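Putative lipoprotein (Bacteroides thetaiotaomicron, PDB 4Q1Z) is of unknown function but is a putative two-domain lipoprotein of the DUF4876 family, built almost entirely of beta strands and loops. Local coordinates at residues T26-T31 with S138-Y143; G124-D129 with I209-S214; K180-G185 with S221-N226. One frame throughout, in Å; residues are numbered along the deposited sequence.

Contact 1 of 3, residues T26-T31 with S138-Y143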
ATOM      1  N   THR A  26      -9.918   1.099 -20.143  1.00 73.30           N
ATOM      2  CA  THR A  26      -8.650   1.509 -20.759  1.00 72.04           C
ATOM      3  C   THR A  26      -7.686   0.347 -20.876  1.00 72.10           C
ATOM      4  O   THR A  26      -7.651  -0.511 -19.990  1.00 70.76           O
ATOM      5  CB  THR A  26      -7.941   2.606 -19.891  1.00 80.12           C
ATOM      6  OG1 THR A  26      -8.877   3.427 -19.194  1.00 84.05           O
ATOM      7  CG2 THR A  26      -6.962   3.464 -20.682  1.00 76.92           C
ATOM      8  N   LEU A  27      -6.853   0.361 -21.931  1.00 67.06           N
ATOM      9  CA  LEU A  27      -5.734  -0.553 -22.109  1.00 65.27           C
ATOM     10  C   LEU A  27      -4.460   0.325 -22.086  1.00 72.28           C
ATOM     11  O   LEU A  27      -4.103   0.974 -23.087  1.00 72.89           O
ATOM     12  CB  LEU A  27      -5.866  -1.426 -23.366  1.00 64.84           C
ATOM     13  CG  LEU A  27      -6.995  -2.441 -23.363  1.00 66.09           C
ATOM     14  CD1 LEU A  27      -7.162  -3.033 -24.718  1.00 66.85           C
ATOM     15  CD2 LEU A  27      -6.771  -3.526 -22.335  1.00 62.04           C
ATOM     16  N   LYS A  28      -3.844   0.413 -20.880  1.00 68.60           N
ATOM     17  CA  LYS A  28      -2.674   1.248 -20.559  1.00 67.97           C
ATOM     18  C   LYS A  28      -1.328   0.488 -20.697  1.00 71.46           C
ATOM     19  O   LYS A  28      -1.169  -0.607 -20.151  1.00 70.04           O
ATOM     20  CB  LYS A  28      -2.841   1.785 -19.129  1.00 68.59           C
ATOM     21  CG  LYS A  28      -1.665   2.592 -18.610  1.00 81.81           C
ATOM     22  CD  LYS A  28      -1.816   2.946 -17.129  1.00 82.32           C
ATOM     23  CE  LYS A  28      -0.527   3.483 -16.550  1.00 89.24           C
ATOM     24  NZ  LYS A  28      -0.037   4.702 -17.255  1.00 92.57           N
ATOM     25  N   ASP A  29      -0.366   1.093 -21.434  1.00 68.88           N
ATOM     26  CA  ASP A  29       1.009   0.601 -21.665  1.00 69.16           C
ATOM     27  C   ASP A  29       1.044  -0.892 -22.172  1.00 70.26           C
ATOM     28  O   ASP A  29       2.018  -1.635 -21.939  1.00 68.70           O
ATOM     29  CB  ASP A  29       1.865   0.792 -20.372  1.00 71.21           C
ATOM     30  CG  ASP A  29       1.870   2.202 -19.752  1.00 84.54           C
ATOM     31  OD1 ASP A  29       1.892   3.202 -20.524  1.00 86.26           O
ATOM     32  OD2 ASP A  29       1.913   2.303 -18.496  1.00 88.91           O
ATOM     33  N   LEU A  30      -0.004  -1.277 -22.942  1.00 65.42           N
ATOM     34  CA  LEU A  30      -0.188  -2.621 -23.473  1.00 64.27           C
ATOM     35  C   LEU A  30       0.625  -2.826 -24.754  1.00 68.21           C
ATOM     36  O   LEU A  30       0.542  -2.036 -25.695  1.00 69.77           O
ATOM     37  CB  LEU A  30      -1.700  -2.905 -23.696  1.00 63.99           C
ATOM     38  CG  LEU A  30      -2.133  -4.322 -24.100  1.00 68.01           C
ATOM     39  CD1 LEU A  30      -1.805  -5.324 -23.023  1.00 67.61           C
ATOM     40  CD2 LEU A  30      -3.609  -4.373 -24.386  1.00 67.84           C
ATOM     41  N   THR A  31       1.404  -3.914 -24.781  1.00 63.30           N
ATOM     42  CA  THR A  31       2.251  -4.267 -25.909  1.00 63.81           C
ATOM     43  C   THR A  31       2.138  -5.737 -26.314  1.00 69.52           C
ATOM     44  O   THR A  31       1.813  -6.615 -25.508  1.00 67.70           O
ATOM     45  CB  THR A  31       3.718  -3.949 -25.598  1.00 68.83           C
ATOM     46  OG1 THR A  31       4.056  -4.452 -24.296  1.00 73.99           O
ATOM     47  CG2 THR A  31       4.047  -2.454 -25.730  1.00 61.90           C
ATOM     48  N   SER A 138       1.343  -0.022  -8.551  1.00 52.79           N
ATOM     49  CA  SER A 138       0.675   0.324  -9.799  1.00 53.00           C
ATOM     50  C   SER A 138       1.620   0.390 -11.053  1.00 57.44           C
ATOM     51  O   SER A 138       2.850   0.248 -10.959  1.00 55.90           O
ATOM     52  CB  SER A 138      -0.080   1.642  -9.625  1.00 56.21           C
ATOM     53  OG  SER A 138       0.671   2.802  -9.952  1.00 64.62           O
ATOM     54  N   ALA A 139       0.987   0.584 -12.235  1.00 54.86           N
ATOM     55  CA  ALA A 139       1.603   0.662 -13.564  1.00 55.29           C
ATOM     56  C   ALA A 139       2.252   2.024 -13.873  1.00 62.09           C
ATOM     57  O   ALA A 139       2.942   2.142 -14.880  1.00 63.88           O
ATOM     58  CB  ALA A 139       0.556   0.357 -14.621  1.00 56.08           C
ATOM     59  N   ASP A 140       2.036   3.045 -13.036  1.00 59.72           N
ATOM     60  CA  ASP A 140       2.578   4.372 -13.298  1.00 60.59           C
ATOM     61  C   ASP A 140       2.924   5.110 -12.011  1.00 60.92           C
ATOM     62  O   ASP A 140       2.525   4.675 -10.936  1.00 58.47           O
ATOM     63  CB  ASP A 140       1.570   5.204 -14.133  1.00 64.01           C
ATOM     64  CG  ASP A 140       2.183   6.076 -15.239  1.00 86.06           C
ATOM     65  OD1 ASP A 140       3.439   6.085 -15.383  1.00 87.17           O
ATOM     66  OD2 ASP A 140       1.410   6.739 -15.967  1.00 98.42           O
ATOM     67  N   ILE A 141       3.668   6.239 -12.145  1.00 57.19           N
ATOM     68  CA  ILE A 141       4.060   7.156 -11.073  1.00 56.04           C
ATOM     69  C   ILE A 141       2.810   7.679 -10.358  1.00 61.30           C
ATOM     70  O   ILE A 141       1.830   8.025 -11.017  1.00 61.65           O
ATOM     71  CB  ILE A 141       4.905   8.339 -11.647  1.00 59.40           C
ATOM     72  CG1 ILE A 141       6.139   7.845 -12.405  1.00 60.40           C
ATOM     73  CG2 ILE A 141       5.305   9.382 -10.574  1.00 58.10           C
ATOM     74  CD1 ILE A 141       6.439   8.678 -13.606  1.00 63.75           C
ATOM     75  N   LEU A 142       2.850   7.711  -9.021  1.00 57.92           N
ATOM     76  CA  LEU A 142       1.821   8.254  -8.132  1.00 57.50           C
ATOM     77  C   LEU A 142       2.419   9.369  -7.319  1.00 60.56           C
ATOM     78  O   LEU A 142       3.585   9.262  -6.926  1.00 59.97           O
ATOM     79  CB  LEU A 142       1.313   7.182  -7.156  1.00 57.27           C
ATOM     80  CG  LEU A 142       0.367   6.106  -7.649  1.00 63.44           C
ATOM     81  CD1 LEU A 142       0.377   4.928  -6.690  1.00 62.32           C
ATOM     82  CD2 LEU A 142      -1.070   6.658  -7.845  1.00 69.51           C
ATOM     83  N   TYR A 143       1.629  10.391  -6.979  1.00 55.60           N
ATOM     84  CA  TYR A 143       2.145  11.461  -6.135  1.00 54.34           C
ATOM     85  C   TYR A 143       1.604  11.328  -4.735  1.00 56.03           C
ATOM     86  O   TYR A 143       0.387  11.314  -4.538  1.00 55.91           O
ATOM     87  CB  TYR A 143       1.826  12.830  -6.724  1.00 56.29           C
ATOM     88  CG  TYR A 143       2.658  13.125  -7.949  1.00 60.11           C
ATOM     89  CD1 TYR A 143       3.912  13.716  -7.839  1.00 62.92           C
ATOM     90  CD2 TYR A 143       2.189  12.821  -9.222  1.00 61.53           C
ATOM     91  CE1 TYR A 143       4.668  14.021  -8.966  1.00 64.55           C
ATOM     92  CE2 TYR A 143       2.944  13.106 -10.357  1.00 63.95           C
ATOM     93  CZ  TYR A 143       4.184  13.707 -10.225  1.00 73.36           C
ATOM     94  OH  TYR A 143       4.938  13.971 -11.344  1.00 77.29           O
TER

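Contact 2 of 3, residues G124-D129 with I209-S214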
ATOM      1  N   GLY A 124      14.791  -2.707  30.042  1.00 58.61           N
ATOM      2  CA  GLY A 124      13.624  -1.921  29.659  1.00 55.45           C
ATOM      3  C   GLY A 124      13.004  -2.402  28.359  1.00 57.17           C
ATOM      4  O   GLY A 124      13.165  -3.566  27.964  1.00 56.73           O
ATOM      5  N   VAL A 125      12.256  -1.501  27.708  1.00 50.60           N
ATOM      6  CA  VAL A 125      11.605  -1.743  26.424  1.00 47.83           C
ATOM      7  C   VAL A 125      12.018  -0.610  25.484  1.00 51.50           C
ATOM      8  O   VAL A 125      12.545   0.407  25.946  1.00 53.22           O
ATOM      9  CB  VAL A 125      10.046  -1.900  26.541  1.00 48.95           C
ATOM     10  CG1 VAL A 125       9.659  -2.980  27.551  1.00 48.70           C
ATOM     11  CG2 VAL A 125       9.323  -0.576  26.835  1.00 47.11           C
ATOM     12  N   TYR A 126      11.808  -0.798  24.186  1.00 46.88           N
ATOM     13  CA  TYR A 126      12.047   0.195  23.142  1.00 46.60           C
ATOM     14  C   TYR A 126      10.837   0.178  22.206  1.00 50.85           C
ATOM     15  O   TYR A 126      10.638  -0.816  21.513  1.00 50.88           O
ATOM     16  CB  TYR A 126      13.366  -0.069  22.375  1.00 48.09           C
ATOM     17  CG  TYR A 126      13.800   1.090  21.493  1.00 48.22           C
ATOM     18  CD1 TYR A 126      14.353   2.243  22.044  1.00 49.43           C
ATOM     19  CD2 TYR A 126      13.682   1.024  20.105  1.00 48.26           C
ATOM     20  CE1 TYR A 126      14.754   3.313  21.242  1.00 48.00           C
ATOM     21  CE2 TYR A 126      14.065   2.096  19.292  1.00 48.84           C
ATOM     22  CZ  TYR A 126      14.623   3.232  19.867  1.00 55.99           C
ATOM     23  OH  TYR A 126      15.054   4.292  19.098  1.00 54.24           O
ATOM     24  N   PHE A 127       9.995   1.227  22.236  1.00 46.05           N
ATOM     25  CA  PHE A 127       8.814   1.278  21.379  1.00 44.91           C
ATOM     26  C   PHE A 127       8.987   2.332  20.256  1.00 48.45           C
ATOM     27  O   PHE A 127       8.002   2.663  19.580  1.00 45.51           O
ATOM     28  CB  PHE A 127       7.534   1.578  22.227  1.00 46.27           C
ATOM     29  CG  PHE A 127       7.605   2.828  23.077  1.00 47.67           C
ATOM     30  CD1 PHE A 127       7.687   4.091  22.488  1.00 49.38           C
ATOM     31  CD2 PHE A 127       7.667   2.741  24.461  1.00 49.82           C
ATOM     32  CE1 PHE A 127       7.828   5.235  23.269  1.00 49.88           C
ATOM     33  CE2 PHE A 127       7.826   3.889  25.241  1.00 51.83           C
ATOM     34  CZ  PHE A 127       7.895   5.123  24.642  1.00 49.53           C
ATOM     35  N   ARG A 128      10.216   2.891  20.079  1.00 47.31           N
ATOM     36  CA  ARG A 128      10.404   3.986  19.094  1.00 46.73           C
ATOM     37  C   ARG A 128      10.912   3.521  17.720  1.00 52.62           C
ATOM     38  O   ARG A 128      11.108   4.360  16.839  1.00 51.70           O
ATOM     39  CB  ARG A 128      11.319   5.079  19.633  1.00 42.89           C
ATOM     40  CG  ARG A 128      11.131   5.349  21.103  1.00 44.11           C
ATOM     41  CD  ARG A 128      12.035   6.430  21.630  1.00 45.20           C
ATOM     42  NE  ARG A 128      11.627   6.791  22.989  1.00 48.92           N
ATOM     43  CZ  ARG A 128      10.673   7.671  23.259  1.00 58.65           C
ATOM     44  NH1 ARG A 128      10.092   8.347  22.277  1.00 46.02           N
ATOM     45  NH2 ARG A 128      10.316   7.909  24.514  1.00 45.42           N
ATOM     46  N   ASP A 129      11.062   2.199  17.514  1.00 50.54           N
ATOM     47  CA  ASP A 129      11.531   1.655  16.234  1.00 50.54           C
ATOM     48  C   ASP A 129      10.365   1.432  15.202  1.00 53.51           C
ATOM     49  O   ASP A 129      10.630   0.997  14.082  1.00 53.55           O
ATOM     50  CB  ASP A 129      12.362   0.366  16.447  1.00 51.75           C
ATOM     51  CG  ASP A 129      11.767  -0.683  17.371  1.00 53.98           C
ATOM     52  OD1 ASP A 129      10.581  -0.530  17.776  1.00 53.38           O
ATOM     53  OD2 ASP A 129      12.445  -1.705  17.618  1.00 52.38           O
ATOM     54  N   ILE A 209      22.730   4.213  22.682  1.00 63.79           N
ATOM     55  CA  ILE A 209      21.808   5.120  23.381  1.00 61.55           C
ATOM     56  C   ILE A 209      20.340   4.720  23.202  1.00 63.72           C
ATOM     57  O   ILE A 209      19.512   5.168  23.993  1.00 63.18           O
ATOM     58  CB  ILE A 209      21.991   6.592  22.943  1.00 64.07           C
ATOM     59  CG1 ILE A 209      21.912   6.755  21.406  1.00 62.82           C
ATOM     60  CG2 ILE A 209      23.271   7.193  23.540  1.00 67.04           C
ATOM     61  CD1 ILE A 209      21.890   8.182  20.930  1.00 65.76           C
ATOM     62  N   TYR A 210      20.013   3.922  22.162  1.00 58.38           N
ATOM     63  CA  TYR A 210      18.640   3.544  21.857  1.00 56.16           C
ATOM     64  C   TYR A 210      18.374   2.056  22.169  1.00 60.60           C
ATOM     65  O   TYR A 210      17.972   1.745  23.291  1.00 59.78           O
ATOM     66  CB  TYR A 210      18.297   3.922  20.398  1.00 56.00           C
ATOM     67  CG  TYR A 210      18.390   5.413  20.140  1.00 56.94           C
ATOM     68  CD1 TYR A 210      17.936   6.334  21.083  1.00 58.10           C
ATOM     69  CD2 TYR A 210      18.958   5.907  18.970  1.00 57.77           C
ATOM     70  CE1 TYR A 210      18.048   7.706  20.870  1.00 58.59           C
ATOM     71  CE2 TYR A 210      19.051   7.282  18.735  1.00 58.57           C
ATOM     72  CZ  TYR A 210      18.579   8.177  19.684  1.00 64.39           C
ATOM     73  OH  TYR A 210      18.639   9.532  19.484  1.00 64.53           O
ATOM     74  N   ASN A 211      18.574   1.152  21.195  1.00 57.74           N
ATOM     75  CA  ASN A 211      18.396  -0.287  21.381  1.00 57.11           C
ATOM     76  C   ASN A 211      19.277  -1.053  20.403  1.00 60.45           C
ATOM     77  O   ASN A 211      18.802  -1.382  19.324  1.00 59.63           O
ATOM     78  CB  ASN A 211      16.919  -0.715  21.227  1.00 52.66           C
ATOM     79  CG  ASN A 211      16.702  -2.193  21.457  1.00 68.62           C
ATOM     80  OD1 ASN A 211      17.620  -2.956  21.769  1.00 65.29           O
ATOM     81  ND2 ASN A 211      15.492  -2.644  21.270  1.00 61.24           N
ATOM     82  N   PRO A 212      20.517  -1.442  20.760  1.00 58.82           N
ATOM     83  CA  PRO A 212      21.348  -2.219  19.805  1.00 59.05           C
ATOM     84  C   PRO A 212      20.687  -3.510  19.255  1.00 63.27           C
ATOM     85  O   PRO A 212      21.108  -3.996  18.203  1.00 61.83           O
ATOM     86  CB  PRO A 212      22.595  -2.540  20.622  1.00 61.78           C
ATOM     87  CG  PRO A 212      22.677  -1.449  21.611  1.00 65.68           C
ATOM     88  CD  PRO A 212      21.268  -1.156  22.002  1.00 60.25           C
ATOM     89  N   GLN A 213      19.622  -4.023  19.924  1.00 60.53           N
ATOM     90  CA  GLN A 213      18.877  -5.233  19.529  1.00 59.85           C
ATOM     91  C   GLN A 213      17.636  -4.894  18.691  1.00 63.65           C
ATOM     92  O   GLN A 213      16.826  -5.784  18.395  1.00 64.51           O
ATOM     93  CB  GLN A 213      18.472  -6.059  20.768  1.00 61.33           C
ATOM     94  CG  GLN A 213      19.636  -6.768  21.490  1.00 62.82           C
ATOM     95  CD  GLN A 213      20.501  -5.846  22.310  1.00 76.32           C
ATOM     96  OE1 GLN A 213      20.025  -5.009  23.080  1.00 73.80           O
ATOM     97  NE2 GLN A 213      21.799  -5.978  22.153  1.00 73.65           N
ATOM     98  N   SER A 214      17.481  -3.620  18.282  1.00 58.97           N
ATOM     99  CA  SER A 214      16.365  -3.233  17.408  1.00 56.25           C
ATOM    100  C   SER A 214      16.633  -3.838  16.029  1.00 60.86           C
ATOM    101  O   SER A 214      17.800  -3.909  15.637  1.00 62.74           O
ATOM    102  CB  SER A 214      16.224  -1.719  17.336  1.00 56.67           C
ATOM    103  OG  SER A 214      15.133  -1.371  16.505  1.00 62.50           O
TER

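Contact 3 of 3, residues K180-G185 with S221-N226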
ATOM      1  N   LYS A 180      -0.916  13.855   7.258  1.00 47.87           N
ATOM      2  CA  LYS A 180      -0.897  13.913   5.798  1.00 47.72           C
ATOM      3  C   LYS A 180       0.518  14.155   5.315  1.00 51.51           C
ATOM      4  O   LYS A 180       1.371  14.650   6.052  1.00 52.40           O
ATOM      5  CB  LYS A 180      -1.896  14.929   5.194  1.00 49.69           C
ATOM      6  CG  LYS A 180      -1.541  16.400   5.275  1.00 53.86           C
ATOM      7  CD  LYS A 180      -2.604  17.185   4.539  1.00 57.95           C
ATOM      8  CE  LYS A 180      -2.513  18.659   4.807  1.00 80.73           C
ATOM      9  NZ  LYS A 180      -3.498  19.418   3.995  1.00 96.53           N
ATOM     10  N   PHE A 181       0.774  13.781   4.083  1.00 47.67           N
ATOM     11  CA  PHE A 181       2.062  14.053   3.487  1.00 46.59           C
ATOM     12  C   PHE A 181       2.084  15.531   3.123  1.00 54.56           C
ATOM     13  O   PHE A 181       1.064  16.041   2.631  1.00 54.02           O
ATOM     14  CB  PHE A 181       2.280  13.170   2.234  1.00 45.69           C
ATOM     15  CG  PHE A 181       2.621  11.723   2.513  1.00 45.60           C
ATOM     16  CD1 PHE A 181       3.942  11.319   2.671  1.00 46.63           C
ATOM     17  CD2 PHE A 181       1.622  10.751   2.569  1.00 48.06           C
ATOM     18  CE1 PHE A 181       4.261   9.978   2.898  1.00 45.90           C
ATOM     19  CE2 PHE A 181       1.945   9.396   2.771  1.00 49.11           C
ATOM     20  CZ  PHE A 181       3.261   9.028   2.959  1.00 46.27           C
ATOM     21  N   PRO A 182       3.222  16.246   3.318  1.00 53.56           N
ATOM     22  CA  PRO A 182       3.310  17.632   2.803  1.00 53.80           C
ATOM     23  C   PRO A 182       3.401  17.635   1.254  1.00 58.02           C
ATOM     24  O   PRO A 182       3.281  16.579   0.620  1.00 57.53           O
ATOM     25  CB  PRO A 182       4.586  18.160   3.466  1.00 55.63           C
ATOM     26  CG  PRO A 182       5.425  16.963   3.695  1.00 59.31           C
ATOM     27  CD  PRO A 182       4.511  15.791   3.889  1.00 54.45           C
ATOM     28  N   GLY A 183       3.614  18.800   0.650  1.00 55.86           N
ATOM     29  CA  GLY A 183       3.735  18.912  -0.803  1.00 56.49           C
ATOM     30  C   GLY A 183       2.577  19.608  -1.487  1.00 62.34           C
ATOM     31  O   GLY A 183       1.417  19.448  -1.090  1.00 61.28           O
ATOM     32  N   ASN A 184       2.900  20.373  -2.544  1.00 61.73           N
ATOM     33  CA  ASN A 184       1.982  21.199  -3.346  1.00 63.30           C
ATOM     34  C   ASN A 184       1.084  20.362  -4.282  1.00 67.26           C
ATOM     35  O   ASN A 184       0.053  20.859  -4.738  1.00 68.28           O
ATOM     36  CB  ASN A 184       2.782  22.245  -4.180  1.00 68.12           C
ATOM     37  CG  ASN A 184       3.446  21.711  -5.454  1.00105.65           C
ATOM     38  OD1 ASN A 184       4.066  20.635  -5.489  1.00 96.59           O
ATOM     39  ND2 ASN A 184       3.331  22.462  -6.544  1.00106.16           N
ATOM     40  N   GLY A 185       1.509  19.136  -4.588  1.00 62.25           N
ATOM     41  CA  GLY A 185       0.796  18.224  -5.476  1.00 60.78           C
ATOM     42  C   GLY A 185       1.707  17.396  -6.360  1.00 63.38           C
ATOM     43  O   GLY A 185       1.320  16.312  -6.806  1.00 62.00           O
ATOM     44  N   SER A 221      14.708   6.529   6.479  1.00 53.63           N
ATOM     45  CA  SER A 221      13.261   6.678   6.242  1.00 50.70           C
ATOM     46  C   SER A 221      13.025   7.983   5.512  1.00 52.91           C
ATOM     47  O   SER A 221      13.667   8.975   5.843  1.00 52.39           O
ATOM     48  CB  SER A 221      12.489   6.680   7.565  1.00 50.91           C
ATOM     49  OG  SER A 221      12.577   5.458   8.280  1.00 52.77           O
ATOM     50  N   GLU A 222      12.141   7.986   4.510  1.00 49.96           N
ATOM     51  CA  GLU A 222      11.796   9.183   3.733  1.00 49.61           C
ATOM     52  C   GLU A 222      11.096  10.198   4.627  1.00 51.75           C
ATOM     53  O   GLU A 222      11.435  11.382   4.617  1.00 52.43           O
ATOM     54  CB  GLU A 222      10.885   8.801   2.546  1.00 50.59           C
ATOM     55  CG  GLU A 222      11.591   8.084   1.401  1.00 54.31           C
ATOM     56  CD  GLU A 222      12.000   6.649   1.655  1.00 66.06           C
ATOM     57  OE1 GLU A 222      11.240   5.909   2.320  1.00 56.54           O
ATOM     58  OE2 GLU A 222      13.071   6.254   1.151  1.00 66.31           O
ATOM     59  N   PHE A 223      10.142   9.710   5.429  1.00 47.22           N
ATOM     60  CA  PHE A 223       9.328  10.518   6.333  1.00 47.30           C
ATOM     61  C   PHE A 223       9.385  10.028   7.775  1.00 51.48           C
ATOM     62  O   PHE A 223       9.835   8.915   8.052  1.00 51.67           O
ATOM     63  CB  PHE A 223       7.859  10.564   5.854  1.00 48.69           C
ATOM     64  CG  PHE A 223       7.647  11.552   4.738  1.00 51.68           C
ATOM     65  CD1 PHE A 223       7.925  11.208   3.422  1.00 56.82           C
ATOM     66  CD2 PHE A 223       7.267  12.859   5.012  1.00 54.90           C
ATOM     67  CE1 PHE A 223       7.797  12.146   2.396  1.00 58.86           C
ATOM     68  CE2 PHE A 223       7.162  13.799   3.994  1.00 59.03           C
ATOM     69  CZ  PHE A 223       7.408  13.434   2.690  1.00 58.25           C
ATOM     70  N   GLU A 224       8.959  10.900   8.697  1.00 47.36           N
ATOM     71  CA  GLU A 224       8.848  10.614  10.115  1.00 45.42           C
ATOM     72  C   GLU A 224       7.715  11.399  10.720  1.00 46.98           C
ATOM     73  O   GLU A 224       7.360  12.444  10.206  1.00 45.06           O
ATOM     74  CB  GLU A 224      10.148  10.870  10.868  1.00 47.48           C
ATOM     75  CG  GLU A 224      10.603  12.312  10.915  1.00 50.90           C
ATOM     76  CD  GLU A 224      11.723  12.543  11.896  1.00 53.07           C
ATOM     77  OE1 GLU A 224      12.023  11.624  12.689  1.00 48.68           O
ATOM     78  OE2 GLU A 224      12.319  13.641  11.860  1.00 53.78           O
ATOM     79  N   PHE A 225       7.121  10.859  11.792  1.00 44.97           N
ATOM     80  CA  PHE A 225       6.049  11.479  12.567  1.00 44.15           C
ATOM     81  C   PHE A 225       6.663  12.283  13.720  1.00 51.44           C
ATOM     82  O   PHE A 225       6.497  11.902  14.884  1.00 52.99           O
ATOM     83  CB  PHE A 225       5.102  10.406  13.108  1.00 44.70           C
ATOM     84  CG  PHE A 225       4.351   9.611  12.076  1.00 45.29           C
ATOM     85  CD1 PHE A 225       3.245  10.154  11.426  1.00 46.54           C
ATOM     86  CD2 PHE A 225       4.674   8.281  11.830  1.00 47.38           C
ATOM     87  CE1 PHE A 225       2.512   9.401  10.499  1.00 47.04           C
ATOM     88  CE2 PHE A 225       3.925   7.515  10.914  1.00 49.73           C
ATOM     89  CZ  PHE A 225       2.854   8.090  10.247  1.00 46.96           C
ATOM     90  N   ASN A 226       7.413  13.355  13.405  1.00 47.41           N
ATOM     91  CA  ASN A 226       8.061  14.168  14.436  1.00 48.15           C
ATOM     92  C   ASN A 226       7.017  14.940  15.295  1.00 53.98           C
ATOM     93  O   ASN A 226       6.069  15.513  14.766  1.00 55.80           O
ATOM     94  CB  ASN A 226       9.057  15.129  13.792  1.00 46.40           C
ATOM     95  CG  ASN A 226       9.774  16.054  14.722  1.00 64.25           C
ATOM     96  OD1 ASN A 226      10.179  15.696  15.828  1.00 65.58           O
ATOM     97  ND2 ASN A 226       9.998  17.267  14.259  1.00 59.60           N
TER

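Contact 1 of 3, residues T26-T31 with S138-Y143
Lys28 reaches out of strand 24-35 to the loop that carries Ala139 and Asp140, and nearly all of this small surface contact runs through its side chain. With CG anti to the backbone N (chi1 176°) the chain leaves the strand fully extended, then bends at its last torsion to turn the ammonium group toward Asp140. On the way Lys28 CE lies alongside both partners, 3.8 Å from Ala139 CB and 3.6 Å from Asp140 CB, so the aliphatic end of the lysine rests on carbon before its charge is used. Lys28 NZ then forms a salt bridge with Asp140 OD2 at 2.8 Å, though its hydrogen-bond geometry is weak; the two side chains meet at about a right angle. Asp29 follows at the corner where the strand changes direction, its backbone in the left-handed region (phi 51°). Its carboxylate lies back beside the lysine, and Asp29 OD2 makes a longer salt bridge of 3.3 Å with Lys28 NZ, its hydrogen bond weak. Asp29 OD2 also comes within 3.8 Å of Ala139 O without bonding to it. One ammonium thus sits between two carboxylates, whose mutual repulsion it would be expected to offset. The other oxygen, Asp140 OD1, accepts a weak hydrogen bond from Ile141 N, while Ala139 CB also leans on Thr69 of strand 60-72. The arrangement is a three-residue salt-bridge network at the surface, joining strand 24-35 of the N-terminal sheet to the loop after strand 131-136 of the larger sheet.

Contact 2 of 3, residues G124-D129 with I209-S214
Tyr126 lays one face of its ring against Asn211, and its phenol end against Tyr210. The ring gets there because its CG is anti to the backbone N (chi1 -168°), which swings it across to the other loop. Asn211 CB stands over that face, 4.0 Å from the centroid of the Tyr126 ring, in a CH-pi contact, while the backbone N of Arg128 lies over the opposite face toward the rim. The amide of Asn211 does not stack: its plane is turned 71° from the ring, and Asn211 ND2 comes down beside Tyr126 CB at 3.5 Å. Farther out, Tyr210 CB touches Tyr126 CE1 at 3.7 Å and Tyr126 OH at 3.5 Å, while the Tyr210 ring itself leads off to meet Phe201 edge-to-face. The Tyr126 hydroxyl is hydrogen-bonded to His205 ND1. Asn211 is held in place by its own turn: Asn211 OD1 accepts from Gln213 N at 2.9 Å, the donor standing above the carbonyl plane, which makes an Asx turn inside the type I beta turn 211-214. That turn presents Ser214, whose OG donates to Asp129 OD2 at 2.9 Å on the anti lone pair. The carboxylate is set there by placing CG between the backbone N and carbonyl carbon of Asp129 (chi1 48°). Asp129 OD2 is gripped by two further hydroxyls, Tyr114 OH and Ser118 OG, so this buried oxygen has three partners. The contact packs two long loops side by side: 124-129 lies between the antiparallel neighbours 108-114 and 131-136, and 209-214 between strands 195-199 and 223-224, which run parallel next to each other in the same eleven-stranded sheet.

Contact 3 of 3, residues K180-G185 with S221-N226
Phe223 sends its side chain from a short buried strand into the corner made by Phe181 and Pro182. Its CB points toward the 180-185 loop, and with CG anti to the carbonyl carbon (chi1 -80°) the ring is carried up against both residues, which lie on the same side of its plane, Phe181 over the face and Pro182 obliquely off the CE2 corner. CG is only at the margin of the contact. Beyond it the two branches of the ring meet different partners. Phe223 CD1 lies 3.9 Å from Phe181 CE1, and the next atom along, CE1 of Phe223, is 4.0 Å from Phe181 CD1. On the other branch CD2 skirts the proline, and Phe223 CE2 presses closest, 3.3 Å from Pro182 CD and 3.6 Å from Pro182 CG, a tight approach that is neither over the face nor at the edge. At the tip Phe223 CZ meets both residues, 3.9 Å from Pro182 CD and close to Phe181 CD1 as well. The aromatic pair is T-shaped: Phe181 directs its edge at the centre of one face of Phe223, with ring planes at 86° and centroids 5.2 Å apart. The contact is wholly apolar. A serine in place of Phe223 would probably open a gap beside Pro182 and leave the edge of Phe181 without the aromatic face it points to. Phe181 follows directly on strand 177-180 and also touches Cys196 and Ile198 of strand 195-199. The backbone of Phe223 is hydrogen-bonded to Ile197 and Ser199 of that strand. Between the two segments in the sheet runs strand 238-245, whose Met240 packs against both phenylalanines, so that the pair reaches across one intervening strand, from the end of 177-180 to 223-224.

From the N terminus, strand 24-35 supplies the first half of contact 1, which closes at 138-143, after the N-terminal sheet and two strands of the larger one. Before it closes, contact 2 opens at 124-129, so the two cross, though their centres lie about 41 Å apart. Contact 3 opens at 180-185, once contact 1 is complete; contact 2 closes at 209-214 and contact 3 at 221-226, so these cross too. Contact 1 joins the N-terminal sheet to a loop leaving the larger one, contact 2 ties two loops between strands of that sheet, and contact 3 ties the loop after 177-180 to strand 223-224. Contacts 1 and 3 touch where Tyr143 CB packs 3.5 Å from Gly185 O.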